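Local coordinates for protein GH3 beta-N-acetylglucosaminidase (Paenibacillaceae, PDB 6K5J) that hydrolyses terminal non-reducing beta-linked N-acetylglucosamine residues, as a glycoside hydrolase of family 3, at residues A[82-87]-A[94-99]; A[87-92]-A[150-155]; A[101-106]-A[485-490]. One frame throughout, in Å; residues are numbered along the deposited sequence.

Interaction 1: A[82-87]-A[94-99]; sequences IDQEGG and NGVTVV. With NAG (2-acetamido-2-deoxy-beta-D-glucopyranose), chain B.
The amide of Gln84 comes loosely up to the side chain of Val96, with Gln84 NE2 4.4 Å from Val96 CG2. The contact joins the two arms of the loop that follows strand 79-81 in the family 3 N-terminal domain, a fold of the TIM-barrel clan. Gln84 runs with CG anti to the backbone N (chi1 -164°) and then bends at chi2 (81°), which carries the amide toward Val96 although the CB does not point straight at it. The amide is fixed at both ends by the residues in between: OE1 accepts from Arg91 N and NE2 donates to Leu92 O. Its buried polar atoms are thereby satisfied, while the valine methyl adds no more than a light van der Waals touch.

Further along, the arms are tied by backbone. Gly87 N donates to Val99 O at 2.7 Å with an N-H...O angle of 157°. Glu85 and Gly86 together face Val89, forming a classic beta bulge. The isopropyl group of Val99 is directed to Ala117 and Ile120 of helix 111-127, so the second arm is seated on that helix.

Segment 82-87 also reaches the bound NAG. Asp83 OD2 is in a salt bridge with Arg91 and lies beside NAG O6, at a distance too short to be taken at face value. Glu85 does not bond the sugar; its OE2 forms salt bridges with Lys182 and Arg152, consistent with a second-shell role in placing those two basic groups, both of which bond the NAG. The other carboxylate oxygen of Asp83 gives the firmer evidence of sugar binding: NAG O4 donates to Asp83 OD1 at 2.6 Å.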
ATOM      1  N   ILE A  82      -2.103  -3.331  -9.831  1.00 19.46           N
ATOM      2  CA  ILE A  82      -1.002  -3.693  -8.942  1.00 19.07           C
ATOM      3  C   ILE A  82      -1.192  -2.917  -7.647  1.00 18.84           C
ATOM      4  O   ILE A  82      -1.874  -1.889  -7.632  1.00 18.21           O
ATOM      5  CB  ILE A  82       0.360  -3.351  -9.631  1.00 16.86           C
ATOM      6  CG1 ILE A  82       1.551  -3.928  -8.857  1.00 17.81           C
ATOM      7  CG2 ILE A  82       0.526  -1.822  -9.804  1.00 14.63           C
ATOM      8  CD1 ILE A  82       2.872  -3.788  -9.602  1.00 17.89           C
ATOM      9  N   ASP A  83      -0.619  -3.415  -6.544  1.00 19.30           N
ATOM     10  CA  ASP A  83      -0.574  -2.652  -5.285  1.00 17.53           C
ATOM     11  C   ASP A  83       0.801  -2.003  -5.124  1.00 21.74           C
ATOM     12  O   ASP A  83       1.620  -2.418  -4.310  1.00 19.50           O
ATOM     13  CB  ASP A  83      -0.858  -3.550  -4.083  1.00 18.59           C
ATOM     14  CG  ASP A  83      -2.215  -4.170  -4.126  1.00 21.72           C
ATOM     15  OD1 ASP A  83      -3.201  -3.418  -4.304  1.00 20.99           O
ATOM     16  OD2 ASP A  83      -2.288  -5.409  -3.972  1.00 23.73           O
ATOM     17  N   GLN A  84       1.052  -0.977  -5.928  1.00 18.40           N
ATOM     18  CA  GLN A  84       2.325  -0.253  -5.862  1.00 18.80           C
ATOM     19  C   GLN A  84       2.109   1.084  -5.147  1.00 18.27           C
ATOM     20  O   GLN A  84       2.111   2.165  -5.741  1.00 19.46           O
ATOM     21  CB  GLN A  84       2.910  -0.087  -7.271  1.00 20.08           C
ATOM     22  CG  GLN A  84       4.381   0.302  -7.303  1.00 21.41           C
ATOM     23  CD  GLN A  84       5.332  -0.878  -7.112  1.00 19.65           C
ATOM     24  OE1 GLN A  84       4.973  -1.914  -6.546  1.00 23.35           O
ATOM     25  NE2 GLN A  84       6.559  -0.714  -7.575  1.00 21.71           N
ATOM     26  N   GLU A  85       1.916   0.982  -3.819  1.00 17.31           N
ATOM     27  CA  GLU A  85       1.597   2.153  -3.005  1.00 18.59           C
ATOM     28  C   GLU A  85       2.819   3.029  -2.767  1.00 17.93           C
ATOM     29  O   GLU A  85       2.692   4.255  -2.690  1.00 21.92           O
ATOM     30  CB  GLU A  85       0.993   1.721  -1.653  1.00 17.54           C
ATOM     31  CG  GLU A  85      -0.294   0.902  -1.797  1.00 19.27           C
ATOM     32  CD  GLU A  85      -0.840   0.361  -0.480  1.00 18.83           C
ATOM     33  OE1 GLU A  85      -0.491   0.909   0.593  1.00 17.26           O
ATOM     34  OE2 GLU A  85      -1.632  -0.615  -0.527  1.00 19.08           O
ATOM     35  N   GLY A  86       3.998   2.429  -2.688  1.00 18.15           N
ATOM     36  CA  GLY A  86       5.210   3.119  -2.295  1.00 18.17           C
ATOM     37  C   GLY A  86       5.650   2.718  -0.895  1.00 18.20           C
ATOM     38  O   GLY A  86       4.909   2.104  -0.125  1.00 18.79           O
ATOM     39  N   GLY A  87       6.894   3.079  -0.572  1.00 20.40           N
ATOM     40  CA  GLY A  87       7.426   2.774   0.747  1.00 23.59           C
ATOM     41  C   GLY A  87       7.335   1.317   1.197  1.00 20.37           C
ATOM     42  O   GLY A  87       8.061   0.467   0.691  1.00 24.58           O
ATOM     43  N   ASN A  94      12.928  -4.430  -8.107  1.00 23.58           N
ATOM     44  CA  ASN A  94      14.065  -4.687  -8.979  1.00 23.00           C
ATOM     45  C   ASN A  94      13.921  -3.879 -10.260  1.00 21.96           C
ATOM     46  O   ASN A  94      12.955  -4.069 -11.001  1.00 22.65           O
ATOM     47  CB  ASN A  94      14.153  -6.178  -9.304  1.00 22.13           C
ATOM     48  CG  ASN A  94      15.384  -6.514 -10.129  1.00 26.14           C
ATOM     49  OD1 ASN A  94      16.473  -6.000  -9.873  1.00 25.59           O
ATOM     50  ND2 ASN A  94      15.214  -7.363 -11.120  1.00 21.59           N
ATOM     51  N   GLY A  95      14.870  -2.977 -10.521  1.00 20.58           N
ATOM     52  CA  GLY A  95      14.852  -2.219 -11.756  1.00 22.60           C
ATOM     53  C   GLY A  95      13.923  -1.028 -11.787  1.00 22.08           C
ATOM     54  O   GLY A  95      13.736  -0.438 -12.858  1.00 19.47           O
ATOM     55  N   VAL A  96      13.314  -0.664 -10.657  1.00 20.11           N
ATOM     56  CA  VAL A  96      12.457   0.509 -10.570  1.00 21.15           C
ATOM     57  C   VAL A  96      12.874   1.314  -9.348  1.00 22.28           C
ATOM     58  O   VAL A  96      13.593   0.829  -8.471  1.00 20.90           O
ATOM     59  CB  VAL A  96      10.953   0.152 -10.498  1.00 20.38           C
ATOM     60  CG1 VAL A  96      10.565  -0.720 -11.689  1.00 19.70           C
ATOM     61  CG2 VAL A  96      10.631  -0.561  -9.192  1.00 22.93           C
ATOM     62  N   THR A  97      12.432   2.571  -9.318  1.00 22.14           N
ATOM     63  CA  THR A  97      12.717   3.451  -8.192  1.00 24.20           C
ATOM     64  C   THR A  97      11.912   3.013  -6.981  1.00 22.60           C
ATOM     65  O   THR A  97      10.697   2.823  -7.077  1.00 21.38           O
ATOM     66  CB  THR A  97      12.351   4.892  -8.546  1.00 20.77           C
ATOM     67  OG1 THR A  97      12.976   5.256  -9.780  1.00 22.14           O
ATOM     68  CG2 THR A  97      12.790   5.863  -7.457  1.00 19.26           C
ATOM     69  N   VAL A  98      12.572   2.891  -5.833  1.00 18.15           N
ATOM     70  CA  VAL A  98      11.868   2.667  -4.575  1.00 20.40           C
ATOM     71  C   VAL A  98      11.474   4.045  -4.051  1.00 24.33           C
ATOM     72  O   VAL A  98      12.328   4.858  -3.696  1.00 25.28           O
ATOM     73  CB  VAL A  98      12.726   1.887  -3.571  1.00 23.63           C
ATOM     74  CG1 VAL A  98      11.961   1.678  -2.262  1.00 23.82           C
ATOM     75  CG2 VAL A  98      13.106   0.545  -4.159  1.00 23.94           C
ATOM     76  N   VAL A  99      10.177   4.323  -4.046  1.00 16.93           N
ATOM     77  CA  VAL A  99       9.647   5.650  -3.771  1.00 20.41           C
ATOM     78  C   VAL A  99       9.208   5.681  -2.308  1.00 20.80           C
ATOM     79  O   VAL A  99       8.694   4.670  -1.814  1.00 23.60           O
ATOM     80  CB  VAL A  99       8.499   5.946  -4.751  1.00 24.65           C
ATOM     81  CG1 VAL A  99       7.665   7.097  -4.307  1.00 23.19           C
ATOM     82  CG2 VAL A  99       9.070   6.168  -6.169  1.00 21.26           C
TER
HETATM   83  C1  NAG B 601      -6.388  -6.228   0.081  1.00 22.67           C
HETATM   84  C2  NAG B 601      -5.893  -4.836   0.551  1.00 21.34           C
HETATM   85  C3  NAG B 601      -5.930  -3.812  -0.598  1.00 20.23           C
HETATM   86  C4  NAG B 601      -5.285  -4.368  -1.861  1.00 19.76           C
HETATM   87  C5  NAG B 601      -5.946  -5.689  -2.217  1.00 22.04           C
HETATM   88  C6  NAG B 601      -5.384  -6.340  -3.461  1.00 21.53           C
HETATM   89  C7  NAG B 601      -6.219  -3.881   2.804  1.00 21.16           C
HETATM   90  C8  NAG B 601      -7.236  -3.433   3.819  1.00 18.32           C
HETATM   91  N2  NAG B 601      -6.712  -4.372   1.663  1.00 18.72           N
HETATM   92  O1  NAG B 601      -6.055  -7.155   1.059  1.00 27.90           O
HETATM   93  O3  NAG B 601      -5.257  -2.619  -0.207  1.00 18.61           O
HETATM   94  O4  NAG B 601      -5.438  -3.450  -2.937  1.00 18.22           O
HETATM   95  O5  NAG B 601      -5.728  -6.600  -1.136  1.00 20.51           O
HETATM   96  O6  NAG B 601      -4.065  -6.825  -3.242  1.00 21.88           O
HETATM   97  O7  NAG B 601      -5.010  -3.779   3.003  1.00 20.36           O

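Interaction 2: A[87-92]-A[150-155]; sequences GMVTRL and GVRSYG. With NAG (2-acetamido-2-deoxy-beta-D-glucopyranose), chain B.
In the pocket that holds the NAG, probably the active site, Val89 packs obliquely across the aliphatic chain of Arg152, an arginine that bonds the sugar. Val89 CG2 lies 3.7 Å from Arg152 CD and equally near CG, and it approaches NE as well. Where this methyl packs, the chain bends about CG-CD (chi3 72°), and the guanidinium goes on to the sugar. NAG O7, the acetamido oxygen, sits at the guanidinium edge near its plane, and Arg152 NH1 donates to it at 2.8 Å (N-H...O angle 158°). Two weak bonds come from Arg152 NH2, one to the same O7 and one to NAG O3 at 3.0 Å.

On the side away from the sugar, Met88 CG touches Val151 CG2 at 3.9 Å. A water lies between the backbones, accepting from Met88 N at 3.0 Å and donating weakly to Val151 O at 3.3 Å. Arg152 NH1 also donates to Val148 O, and its NH2 is in a salt bridge with Glu85.

The chemistry is thus divided: apolar contacts and one water join the two segments, whereas the charged end of Arg152 binds the acetamido oxygen and, weakly, O3, consistent with the enzyme's preference for N-acetylglucosamine.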
ATOM      1  N   GLY A  87       6.894   3.079  -0.572  1.00 20.40           N
ATOM      2  CA  GLY A  87       7.426   2.774   0.747  1.00 23.59           C
ATOM      3  C   GLY A  87       7.335   1.317   1.197  1.00 20.37           C
ATOM      4  O   GLY A  87       8.061   0.467   0.691  1.00 24.58           O
ATOM      5  N   MET A  88       6.446   1.004   2.142  1.00 25.87           N
ATOM      6  CA  MET A  88       6.405  -0.350   2.692  1.00 27.92           C
ATOM      7  C   MET A  88       5.426  -1.274   1.969  1.00 29.88           C
ATOM      8  O   MET A  88       5.320  -2.447   2.342  1.00 29.92           O
ATOM      9  CB  MET A  88       6.086  -0.312   4.197  1.00 23.43           C
ATOM     10  CG  MET A  88       7.171   0.382   5.041  1.00 20.36           C
ATOM     11  SD  MET A  88       8.838  -0.316   4.795  1.00 24.15           S
ATOM     12  CE  MET A  88       8.664  -1.880   5.614  1.00 28.79           C
ATOM     13  N   VAL A  89       4.719  -0.811   0.941  1.00 22.52           N
ATOM     14  CA  VAL A  89       3.836  -1.680   0.160  1.00 22.64           C
ATOM     15  C   VAL A  89       4.214  -1.475  -1.304  1.00 19.90           C
ATOM     16  O   VAL A  89       3.720  -0.562  -1.973  1.00 19.89           O
ATOM     17  CB  VAL A  89       2.344  -1.412   0.407  1.00 20.63           C
ATOM     18  CG1 VAL A  89       1.488  -2.249  -0.535  1.00 23.02           C
ATOM     19  CG2 VAL A  89       1.968  -1.757   1.834  1.00 24.70           C
ATOM     20  N   THR A  90       5.120  -2.308  -1.799  1.00 19.14           N
ATOM     21  CA  THR A  90       5.419  -2.388  -3.219  1.00 22.78           C
ATOM     22  C   THR A  90       5.471  -3.860  -3.604  1.00 25.01           C
ATOM     23  O   THR A  90       5.709  -4.731  -2.762  1.00 22.13           O
ATOM     24  CB  THR A  90       6.756  -1.704  -3.580  1.00 23.67           C
ATOM     25  OG1 THR A  90       7.817  -2.324  -2.851  1.00 21.98           O
ATOM     26  CG2 THR A  90       6.733  -0.197  -3.258  1.00 24.64           C
ATOM     27  N   ARG A  91       5.225  -4.138  -4.886  1.00 20.17           N
ATOM     28  CA  ARG A  91       5.320  -5.497  -5.405  1.00 20.13           C
ATOM     29  C   ARG A  91       6.536  -5.715  -6.285  1.00 22.41           C
ATOM     30  O   ARG A  91       6.895  -6.869  -6.542  1.00 24.13           O
ATOM     31  CB  ARG A  91       4.071  -5.859  -6.219  1.00 21.62           C
ATOM     32  CG  ARG A  91       2.790  -5.623  -5.488  1.00 19.73           C
ATOM     33  CD  ARG A  91       2.685  -6.522  -4.284  1.00 22.05           C
ATOM     34  NE  ARG A  91       1.329  -6.471  -3.770  1.00 22.85           N
ATOM     35  CZ  ARG A  91       1.006  -6.603  -2.494  1.00 32.66           C
ATOM     36  NH1 ARG A  91       1.938  -6.810  -1.560  1.00 27.22           N
ATOM     37  NH2 ARG A  91      -0.263  -6.517  -2.157  1.00 27.28           N
ATOM     38  N   LEU A  92       7.155  -4.636  -6.757  1.00 22.29           N
ATOM     39  CA  LEU A  92       8.353  -4.696  -7.582  1.00 23.15           C
ATOM     40  C   LEU A  92       9.308  -3.613  -7.112  1.00 21.48           C
ATOM     41  O   LEU A  92       8.936  -2.440  -7.060  1.00 21.66           O
ATOM     42  CB  LEU A  92       8.013  -4.502  -9.066  1.00 22.77           C
ATOM     43  CG  LEU A  92       9.235  -4.448  -9.993  1.00 21.27           C
ATOM     44  CD1 LEU A  92       9.991  -5.779  -9.983  1.00 18.78           C
ATOM     45  CD2 LEU A  92       8.808  -4.065 -11.400  1.00 21.40           C
ATOM     46  N   GLY A 150      -1.530   1.881   9.271  1.00 18.44           N
ATOM     47  CA  GLY A 150      -0.218   2.290   9.770  1.00 18.44           C
ATOM     48  C   GLY A 150       0.453   3.246   8.799  1.00 18.27           C
ATOM     49  O   GLY A 150      -0.167   4.209   8.333  1.00 18.02           O
ATOM     50  N   VAL A 151       1.709   2.957   8.421  1.00 14.62           N
ATOM     51  CA  VAL A 151       2.457   3.879   7.550  1.00 15.46           C
ATOM     52  C   VAL A 151       1.913   3.915   6.124  1.00 17.64           C
ATOM     53  O   VAL A 151       2.399   4.687   5.286  1.00 18.09           O
ATOM     54  CB  VAL A 151       3.961   3.541   7.512  1.00 17.99           C
ATOM     55  CG1 VAL A 151       4.588   3.651   8.909  1.00 18.53           C
ATOM     56  CG2 VAL A 151       4.195   2.157   6.897  1.00 17.95           C
ATOM     57  N   ARG A 152       0.921   3.076   5.819  1.00 17.57           N
ATOM     58  CA  ARG A 152       0.257   3.187   4.522  1.00 16.66           C
ATOM     59  C   ARG A 152      -0.630   4.424   4.416  1.00 17.86           C
ATOM     60  O   ARG A 152      -1.062   4.758   3.309  1.00 18.19           O
ATOM     61  CB  ARG A 152      -0.580   1.933   4.250  1.00 17.41           C
ATOM     62  CG  ARG A 152       0.243   0.670   4.104  1.00 18.27           C
ATOM     63  CD  ARG A 152      -0.654  -0.556   4.174  1.00 17.99           C
ATOM     64  NE  ARG A 152      -1.455  -0.684   2.967  1.00 16.91           N
ATOM     65  CZ  ARG A 152      -2.539  -1.446   2.857  1.00 20.06           C
ATOM     66  NH1 ARG A 152      -2.984  -2.130   3.898  1.00 15.84           N
ATOM     67  NH2 ARG A 152      -3.175  -1.529   1.696  1.00 17.30           N
ATOM     68  N   SER A 153      -0.902   5.106   5.524  1.00 17.98           N
ATOM     69  CA  SER A 153      -1.648   6.355   5.546  1.00 15.40           C
ATOM     70  C   SER A 153      -0.680   7.530   5.600  1.00 17.05           C
ATOM     71  O   SER A 153       0.375   7.439   6.230  1.00 17.39           O
ATOM     72  CB  SER A 153      -2.574   6.404   6.769  1.00 18.01           C
ATOM     73  OG  SER A 153      -2.976   7.735   7.052  1.00 18.96           O
ATOM     74  N   TYR A 154      -1.043   8.647   4.947  1.00 17.13           N
ATOM     75  CA  TYR A 154      -0.210   9.848   5.075  1.00 17.85           C
ATOM     76  C   TYR A 154      -0.171  10.355   6.516  1.00 18.58           C
ATOM     77  O   TYR A 154       0.832  10.935   6.943  1.00 18.46           O
ATOM     78  CB  TYR A 154      -0.711  10.980   4.172  1.00 16.46           C
ATOM     79  CG  TYR A 154      -0.764  10.668   2.700  1.00 17.43           C
ATOM     80  CD1 TYR A 154       0.401  10.552   1.943  1.00 15.21           C
ATOM     81  CD2 TYR A 154      -1.988  10.500   2.065  1.00 16.30           C
ATOM     82  CE1 TYR A 154       0.344  10.275   0.584  1.00 17.35           C
ATOM     83  CE2 TYR A 154      -2.054  10.220   0.717  1.00 16.52           C
ATOM     84  CZ  TYR A 154      -0.897  10.109  -0.018  1.00 18.33           C
ATOM     85  OH  TYR A 154      -0.984   9.818  -1.353  1.00 21.60           O
ATOM     86  N   GLY A 155      -1.248  10.178   7.273  1.00 16.67           N
ATOM     87  CA  GLY A 155      -1.251  10.688   8.629  1.00 17.77           C
ATOM     88  C   GLY A 155      -2.650  10.686   9.213  1.00 18.43           C
ATOM     89  O   GLY A 155      -3.584  10.119   8.642  1.00 18.48           O
TER
HETATM   90  C1  NAG B 601      -6.388  -6.228   0.081  1.00 22.67           C
HETATM   91  C2  NAG B 601      -5.893  -4.836   0.551  1.00 21.34           C
HETATM   92  C3  NAG B 601      -5.930  -3.812  -0.598  1.00 20.23           C
HETATM   93  C4  NAG B 601      -5.285  -4.368  -1.861  1.00 19.76           C
HETATM   94  C5  NAG B 601      -5.946  -5.689  -2.217  1.00 22.04           C
HETATM   95  C6  NAG B 601      -5.384  -6.340  -3.461  1.00 21.53           C
HETATM   96  C7  NAG B 601      -6.219  -3.881   2.804  1.00 21.16           C
HETATM   97  C8  NAG B 601      -7.236  -3.433   3.819  1.00 18.32           C
HETATM   98  N2  NAG B 601      -6.712  -4.372   1.663  1.00 18.72           N
HETATM   99  O1  NAG B 601      -6.055  -7.155   1.059  1.00 27.90           O
HETATM  100  O3  NAG B 601      -5.257  -2.619  -0.207  1.00 18.61           O
HETATM  101  O4  NAG B 601      -5.438  -3.450  -2.937  1.00 18.22           O
HETATM  102  O5  NAG B 601      -5.728  -6.600  -1.136  1.00 20.51           O
HETATM  103  O6  NAG B 601      -4.065  -6.825  -3.242  1.00 21.88           O
HETATM  104  O7  NAG B 601      -5.010  -3.779   3.003  1.00 20.36           O
HETATM  105  O   HOH W   1       4.657   3.029   3.523  1.00 20.29           O

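Interaction 3: A[101-106]-A[485-490]; sequences GNMALG and RNPFDI
Pro487 is the first residue of segment 485-490 to meet Met103; before it, Arg485 pairs with Asp404 and Asn486 OD1 makes a weak bond to Val151 N. The proline's CD and CG cross obliquely over the thioether sulfur, Pro487 CD 3.8 Å and Pro487 CG 3.9 Å from Met103 SD. Met103 gets there by an extended chain, CG anti to the backbone N (chi1 -166°) and chi2 likewise near trans, before chi3 (-72°) turns the terminal methyl aside. That turn aims CE at the next residue. Phe488 offers the far end of its ring, CZ, at 4.4 Å from Met103 CE, and the approach is oblique to the ring. Pro487 CG rests 3.8 Å above the plane of the Phe488 ring, offset toward its rim, so the two present one joint apolar surface to the methionine. Asp489 then turns to Ser455 OG and Ile459 N, and Ile490 continues the 3-10 segment.

The contact is plain hydrophobic packing against the first turn of helix 102-108, whose N-cap is Gly101. Pro487 also leans on Ala501 and Ile490 on Leu376, placing the segment beside strands 499-501 and 374-377, at one margin of the mixed sheet, and against helix 102-108.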
ATOM      1  N   GLY A 101       6.926   6.043   0.966  1.00 20.87           N
ATOM      2  CA  GLY A 101       5.538   5.692   1.154  1.00 18.90           C
ATOM      3  C   GLY A 101       4.772   6.795   1.862  1.00 18.40           C
ATOM      4  O   GLY A 101       5.300   7.854   2.186  1.00 16.97           O
ATOM      5  N   ASN A 102       3.498   6.509   2.126  1.00 17.19           N
ATOM      6  CA  ASN A 102       2.561   7.572   2.471  1.00 18.52           C
ATOM      7  C   ASN A 102       2.955   8.282   3.759  1.00 16.36           C
ATOM      8  O   ASN A 102       3.047   9.511   3.789  1.00 16.21           O
ATOM      9  CB  ASN A 102       1.142   7.013   2.557  1.00 19.03           C
ATOM     10  CG  ASN A 102       0.487   6.912   1.196  1.00 19.11           C
ATOM     11  OD1 ASN A 102       1.169   6.959   0.159  1.00 20.40           O
ATOM     12  ND2 ASN A 102      -0.834   6.796   1.185  1.00 17.39           N
ATOM     13  N   MET A 103       3.192   7.539   4.842  1.00 15.50           N
ATOM     14  CA  MET A 103       3.430   8.261   6.087  1.00 17.77           C
ATOM     15  C   MET A 103       4.784   8.968   6.075  1.00 18.09           C
ATOM     16  O   MET A 103       4.927  10.025   6.695  1.00 16.56           O
ATOM     17  CB  MET A 103       3.304   7.344   7.308  1.00 17.04           C
ATOM     18  CG  MET A 103       3.222   8.169   8.614  1.00 17.80           C
ATOM     19  SD  MET A 103       2.701   7.234  10.071  1.00 20.33           S
ATOM     20  CE  MET A 103       0.960   6.992   9.673  1.00 18.26           C
ATOM     21  N   ALA A 104       5.769   8.436   5.346  1.00 17.49           N
ATOM     22  CA  ALA A 104       7.006   9.188   5.142  1.00 18.12           C
ATOM     23  C   ALA A 104       6.723  10.504   4.422  1.00 16.31           C
ATOM     24  O   ALA A 104       7.253  11.561   4.798  1.00 15.52           O
ATOM     25  CB  ALA A 104       8.011   8.340   4.356  1.00 15.35           C
ATOM     26  N   LEU A 105       5.857  10.469   3.407  1.00 15.78           N
ATOM     27  CA  LEU A 105       5.490  11.699   2.709  1.00 17.36           C
ATOM     28  C   LEU A 105       4.711  12.641   3.624  1.00 18.92           C
ATOM     29  O   LEU A 105       4.891  13.862   3.565  1.00 18.58           O
ATOM     30  CB  LEU A 105       4.669  11.367   1.455  1.00 17.07           C
ATOM     31  CG  LEU A 105       5.449  10.757   0.276  1.00 16.85           C
ATOM     32  CD1 LEU A 105       4.504  10.067  -0.723  1.00 20.12           C
ATOM     33  CD2 LEU A 105       6.281  11.836  -0.422  1.00 19.30           C
ATOM     34  N   GLY A 106       3.830  12.089   4.463  1.00 18.72           N
ATOM     35  CA  GLY A 106       3.076  12.920   5.395  1.00 14.93           C
ATOM     36  C   GLY A 106       3.963  13.666   6.374  1.00 17.23           C
ATOM     37  O   GLY A 106       3.712  14.836   6.687  1.00 16.95           O
ATOM     38  N   ARG A 485       9.198   1.249  10.659  1.00 19.20           N
ATOM     39  CA  ARG A 485       7.835   1.123  10.173  1.00 19.11           C
ATOM     40  C   ARG A 485       6.938   2.044  11.001  1.00 17.37           C
ATOM     41  O   ARG A 485       7.129   3.263  10.945  1.00 18.53           O
ATOM     42  CB  ARG A 485       7.369  -0.339  10.165  1.00 20.97           C
ATOM     43  CG  ARG A 485       6.118  -0.492   9.292  1.00 20.69           C
ATOM     44  CD  ARG A 485       5.921  -1.880   8.692  1.00 23.27           C
ATOM     45  NE  ARG A 485       4.681  -1.878   7.913  1.00 21.75           N
ATOM     46  CZ  ARG A 485       4.481  -2.550   6.779  1.00 28.23           C
ATOM     47  NH1 ARG A 485       5.435  -3.318   6.265  1.00 26.25           N
ATOM     48  NH2 ARG A 485       3.312  -2.451   6.156  1.00 24.45           N
ATOM     49  N   ASN A 486       5.966   1.524  11.753  1.00 18.57           N
ATOM     50  CA  ASN A 486       5.053   2.433  12.446  1.00 18.82           C
ATOM     51  C   ASN A 486       5.821   3.263  13.473  1.00 20.05           C
ATOM     52  O   ASN A 486       6.642   2.720  14.221  1.00 22.86           O
ATOM     53  CB  ASN A 486       3.917   1.678  13.148  1.00 21.53           C
ATOM     54  CG  ASN A 486       2.901   1.100  12.169  1.00 23.34           C
ATOM     55  OD1 ASN A 486       3.016   1.274  10.957  1.00 22.03           O
ATOM     56  ND2 ASN A 486       1.909   0.397  12.698  1.00 22.61           N
ATOM     57  N   PRO A 487       5.568   4.577  13.552  1.00 18.01           N
ATOM     58  CA  PRO A 487       6.270   5.405  14.540  1.00 17.05           C
ATOM     59  C   PRO A 487       5.750   5.216  15.950  1.00 21.09           C
ATOM     60  O   PRO A 487       6.368   5.729  16.891  1.00 21.88           O
ATOM     61  CB  PRO A 487       6.005   6.833  14.045  1.00 18.61           C
ATOM     62  CG  PRO A 487       4.622   6.738  13.426  1.00 18.64           C
ATOM     63  CD  PRO A 487       4.613   5.362  12.748  1.00 20.17           C
ATOM     64  N   PHE A 488       4.658   4.473  16.122  1.00 18.08           N
ATOM     65  CA  PHE A 488       4.026   4.293  17.423  1.00 21.05           C
ATOM     66  C   PHE A 488       4.795   3.335  18.326  1.00 23.39           C
ATOM     67  O   PHE A 488       4.395   3.135  19.481  1.00 22.14           O
ATOM     68  CB  PHE A 488       2.580   3.832  17.199  1.00 21.66           C
ATOM     69  CG  PHE A 488       1.893   4.590  16.080  1.00 20.56           C
ATOM     70  CD1 PHE A 488       1.749   5.971  16.155  1.00 20.13           C
ATOM     71  CD2 PHE A 488       1.444   3.936  14.943  1.00 20.84           C
ATOM     72  CE1 PHE A 488       1.136   6.691  15.117  1.00 21.53           C
ATOM     73  CE2 PHE A 488       0.830   4.645  13.900  1.00 20.86           C
ATOM     74  CZ  PHE A 488       0.684   6.016  13.985  1.00 18.16           C
ATOM     75  N   ASP A 489       5.897   2.759  17.828  1.00 20.56           N
ATOM     76  CA  ASP A 489       6.788   1.963  18.666  1.00 22.16           C
ATOM     77  C   ASP A 489       7.168   2.694  19.946  1.00 21.14           C
ATOM     78  O   ASP A 489       7.342   2.066  20.998  1.00 21.56           O
ATOM     79  CB  ASP A 489       8.063   1.609  17.892  1.00 19.36           C
ATOM     80  CG  ASP A 489       7.852   0.512  16.877  1.00 22.86           C
ATOM     81  OD1 ASP A 489       6.707   0.052  16.715  1.00 23.74           O
ATOM     82  OD2 ASP A 489       8.845   0.113  16.229  1.00 24.02           O
ATOM     83  N   ILE A 490       7.327   4.021  19.872  1.00 20.58           N
ATOM     84  CA  ILE A 490       7.759   4.793  21.038  1.00 22.68           C
ATOM     85  C   ILE A 490       6.817   4.575  22.216  1.00 25.52           C
ATOM     86  O   ILE A 490       7.233   4.686  23.375  1.00 23.29           O
ATOM     87  CB  ILE A 490       7.871   6.291  20.688  1.00 21.55           C
ATOM     88  CG1 ILE A 490       8.504   7.081  21.836  1.00 24.41           C
ATOM     89  CG2 ILE A 490       6.512   6.880  20.333  1.00 21.93           C
ATOM     90  CD1 ILE A 490       8.722   8.548  21.517  1.00 25.11           C
TER

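In the fold
Interactions 1 and 2 share Gly87, their centres lie 10 Å apart, and both reach the NAG, from Asp83 and from Arg152. A salt bridge from Glu85 OE2 to Arg152 NH2 (2.9 Å) couples them directly, and a probable hydrogen bond between Gln84 OE1 and Arg91 N (2.8 Å) joins them again. Lys182, His183 and Asp268 add further hydrogen bonds to the sugar. Interaction 3 is about 9 Å from interaction 2, centre to centre, and about 17 Å from interaction 1. It connects through the backbone, Met103 N to Val151 O at 3.0 Å, so the loop bearing Arg152 is joined to the helix packed on segment 485-490.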